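Local coordinates for protein hyperpolarization-activated (Ih) channel (Strongylocentrotus purpuratus, PDB 2PTM) that probably forms a voltage-gated cation channel opened by hyperpolarization, here represented by its C-terminal region with the C-linker and the domain that binds cyclic AMP, at residues N85-T88 with R89-L93. Numbering follows the deposited sequence.
Sequences NFVT and RVVTL
Asn-85 O accepts the backbone N-H of Arg-89 at 3.0 Å, with the donor lifted above the carbonyl plane, the first of four i to i+4 bonds joining 85-88 to 89-93 within one helix, which leads into strand 95-99 of the cyclic nucleotide-binding domain. The side chain of Arg-89 runs away from this turn, bent at its second and third torsions, and forms a salt bridge with Glu-179 of helix 170-179. Phe-86 O receives Val-90 N almost straight, with an angle at hydrogen of 169°. The Phe-86 ring, its CG anti to the backbone N, turns one face to Val-90 CG2, which lies 4.0 Å from the centroid. This CH-pi contact is 17° off the normal and displaced toward the rim, where Phe-86 CZ is 3.8 Å from Val-90 CG2. Val-87 O takes the N-H of Val-91, again nearly linear, while the two CG1 methyls face each other loosely at 4.3 Å. Thr-88 OG1 is satisfied by Ser-84 O and Asn-66 ND2; Thr-88 O is held by Thr-92 N at 3.2 Å in a more bent bond, with Thr-92 CG2 close upon it at 3.0 Å. Thr-92 OG1, placed between its own backbone N and carbonyl carbon (chi1 63°), turns back to Arg-89 O at 2.8 Å, approaching from above that carbonyl plane. A valine in place of Thr-92 would probably cost Arg-89 O its short hydroxyl partner, the backbone N-H of Leu-93 giving it a weak bond. Val-87 and Val-91 thus pack on Val-73 of helix 70-75 and Phe-86 meets Phe-180, about 11 Å from the side chain of the cyclic AMP-binding Glu-144, while Thr-88 and Thr-92 lie against Gln-62 of helix 58-68, the Thr-92 hydroxyl adding a side-chain bond to the turn 89-93.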
ATOM      1  N   ASN A  85       4.254 -13.253  25.688  1.00 39.02           N
ATOM      2  CA  ASN A  85       3.962 -13.232  24.258  1.00 37.33           C
ATOM      3  C   ASN A  85       2.826 -12.270  23.932  1.00 36.51           C
ATOM      4  O   ASN A  85       2.820 -11.657  22.863  1.00 34.66           O
ATOM      5  CB  ASN A  85       3.626 -14.631  23.744  1.00 35.97           C
ATOM      6  CG  ASN A  85       4.809 -15.580  23.811  1.00 37.10           C
ATOM      7  OD1 ASN A  85       5.961 -15.175  23.625  1.00 38.06           O
ATOM      8  ND2 ASN A  85       4.530 -16.855  24.070  1.00 36.91           N
ATOM      9  N   PHE A  86       1.858 -12.158  24.843  1.00 37.33           N
ATOM     10  CA  PHE A  86       0.786 -11.164  24.710  1.00 37.40           C
ATOM     11  C   PHE A  86       1.351  -9.747  24.747  1.00 37.68           C
ATOM     12  O   PHE A  86       1.085  -8.942  23.852  1.00 37.98           O
ATOM     13  CB  PHE A  86      -0.299 -11.334  25.792  1.00 37.18           C
ATOM     14  CG  PHE A  86      -1.369 -10.246  25.771  1.00 38.81           C
ATOM     15  CD1 PHE A  86      -2.404 -10.284  24.847  1.00 38.74           C
ATOM     16  CD2 PHE A  86      -1.331  -9.196  26.669  1.00 39.60           C
ATOM     17  CE1 PHE A  86      -3.374  -9.295  24.811  1.00 38.32           C
ATOM     18  CE2 PHE A  86      -2.307  -8.203  26.651  1.00 42.55           C
ATOM     19  CZ  PHE A  86      -3.333  -8.255  25.719  1.00 39.66           C
ATOM     20  N   VAL A  87       2.133  -9.443  25.779  1.00 37.13           N
ATOM     21  CA  VAL A  87       2.719  -8.112  25.898  1.00 36.42           C
ATOM     22  C   VAL A  87       3.572  -7.784  24.662  1.00 33.97           C
ATOM     23  O   VAL A  87       3.469  -6.701  24.091  1.00 32.32           O
ATOM     24  CB  VAL A  87       3.568  -7.973  27.170  1.00 38.67           C
ATOM     25  CG1 VAL A  87       4.185  -6.580  27.237  1.00 39.77           C
ATOM     26  CG2 VAL A  87       2.724  -8.257  28.407  1.00 43.17           C
ATOM     27  N   THR A  88       4.403  -8.727  24.235  1.00 31.48           N
ATOM     28  CA  THR A  88       5.237  -8.483  23.063  1.00 31.55           C
ATOM     29  C   THR A  88       4.407  -8.190  21.806  1.00 32.10           C
ATOM     30  O   THR A  88       4.716  -7.273  21.036  1.00 32.95           O
ATOM     31  CB  THR A  88       6.214  -9.643  22.816  1.00 34.04           C
ATOM     32  OG1 THR A  88       7.188  -9.663  23.869  1.00 36.39           O
ATOM     33  CG2 THR A  88       6.916  -9.470  21.475  1.00 33.17           C
ATOM     34  N   ARG A  89       3.345  -8.959  21.606  1.00 30.42           N
ATOM     35  CA  ARG A  89       2.486  -8.764  20.443  1.00 34.09           C
ATOM     36  C   ARG A  89       1.867  -7.366  20.436  1.00 32.16           C
ATOM     37  O   ARG A  89       1.881  -6.673  19.419  1.00 32.01           O
ATOM     38  CB  ARG A  89       1.380  -9.820  20.408  1.00 34.16           C
ATOM     39  CG  ARG A  89       0.511  -9.758  19.153  1.00 35.97           C
ATOM     40  CD  ARG A  89       1.268 -10.258  17.938  1.00 37.99           C
ATOM     41  NE  ARG A  89       1.609 -11.674  18.063  1.00 40.51           N
ATOM     42  CZ  ARG A  89       2.374 -12.344  17.206  0.50 42.02           C
ATOM     43  NH1 ARG A  89       2.899 -11.723  16.158  0.50 40.89           N
ATOM     44  NH2 ARG A  89       2.617 -13.634  17.400  0.50 41.98           N
ATOM     45  N   VAL A  90       1.329  -6.953  21.576  1.00 29.92           N
ATOM     46  CA  VAL A  90       0.695  -5.646  21.685  1.00 30.24           C
ATOM     47  C   VAL A  90       1.676  -4.516  21.410  1.00 31.56           C
ATOM     48  O   VAL A  90       1.419  -3.670  20.554  1.00 30.78           O
ATOM     49  CB  VAL A  90       0.047  -5.444  23.064  1.00 33.82           C
ATOM     50  CG1 VAL A  90      -0.449  -4.004  23.221  1.00 34.63           C
ATOM     51  CG2 VAL A  90      -1.093  -6.424  23.235  1.00 34.32           C
ATOM     52  N   VAL A  91       2.806  -4.511  22.115  1.00 33.13           N
ATOM     53  CA  VAL A  91       3.739  -3.394  21.994  1.00 33.14           C
ATOM     54  C   VAL A  91       4.275  -3.244  20.573  1.00 31.55           C
ATOM     55  O   VAL A  91       4.612  -2.143  20.162  1.00 31.78           O
ATOM     56  CB  VAL A  91       4.919  -3.439  23.012  1.00 34.91           C
ATOM     57  CG1 VAL A  91       4.412  -3.273  24.453  1.00 33.95           C
ATOM     58  CG2 VAL A  91       5.752  -4.704  22.860  1.00 36.13           C
ATOM     59  N   THR A  92       4.345  -4.338  19.822  1.00 32.57           N
ATOM     60  CA  THR A  92       4.841  -4.262  18.450  1.00 31.62           C
ATOM     61  C   THR A  92       3.778  -3.704  17.503  1.00 32.32           C
ATOM     62  O   THR A  92       4.080  -3.325  16.373  1.00 35.33           O
ATOM     63  CB  THR A  92       5.317  -5.633  17.921  1.00 35.74           C
ATOM     64  OG1 THR A  92       4.211  -6.540  17.869  1.00 35.40           O
ATOM     65  CG2 THR A  92       6.414  -6.213  18.803  1.00 35.97           C
ATOM     66  N   LEU A  93       2.531  -3.657  17.959  1.00 29.45           N
ATOM     67  CA  LEU A  93       1.441  -3.146  17.130  1.00 30.73           C
ATOM     68  C   LEU A  93       0.953  -1.757  17.533  1.00 29.62           C
ATOM     69  O   LEU A  93       0.160  -1.153  16.815  1.00 32.35           O
ATOM     70  CB  LEU A  93       0.258  -4.113  17.123  1.00 31.08           C
ATOM     71  CG  LEU A  93       0.534  -5.535  16.620  1.00 34.40           C
ATOM     72  CD1 LEU A  93      -0.721  -6.367  16.730  1.00 34.53           C
ATOM     73  CD2 LEU A  93       1.049  -5.531  15.184  1.00 38.07           C
TER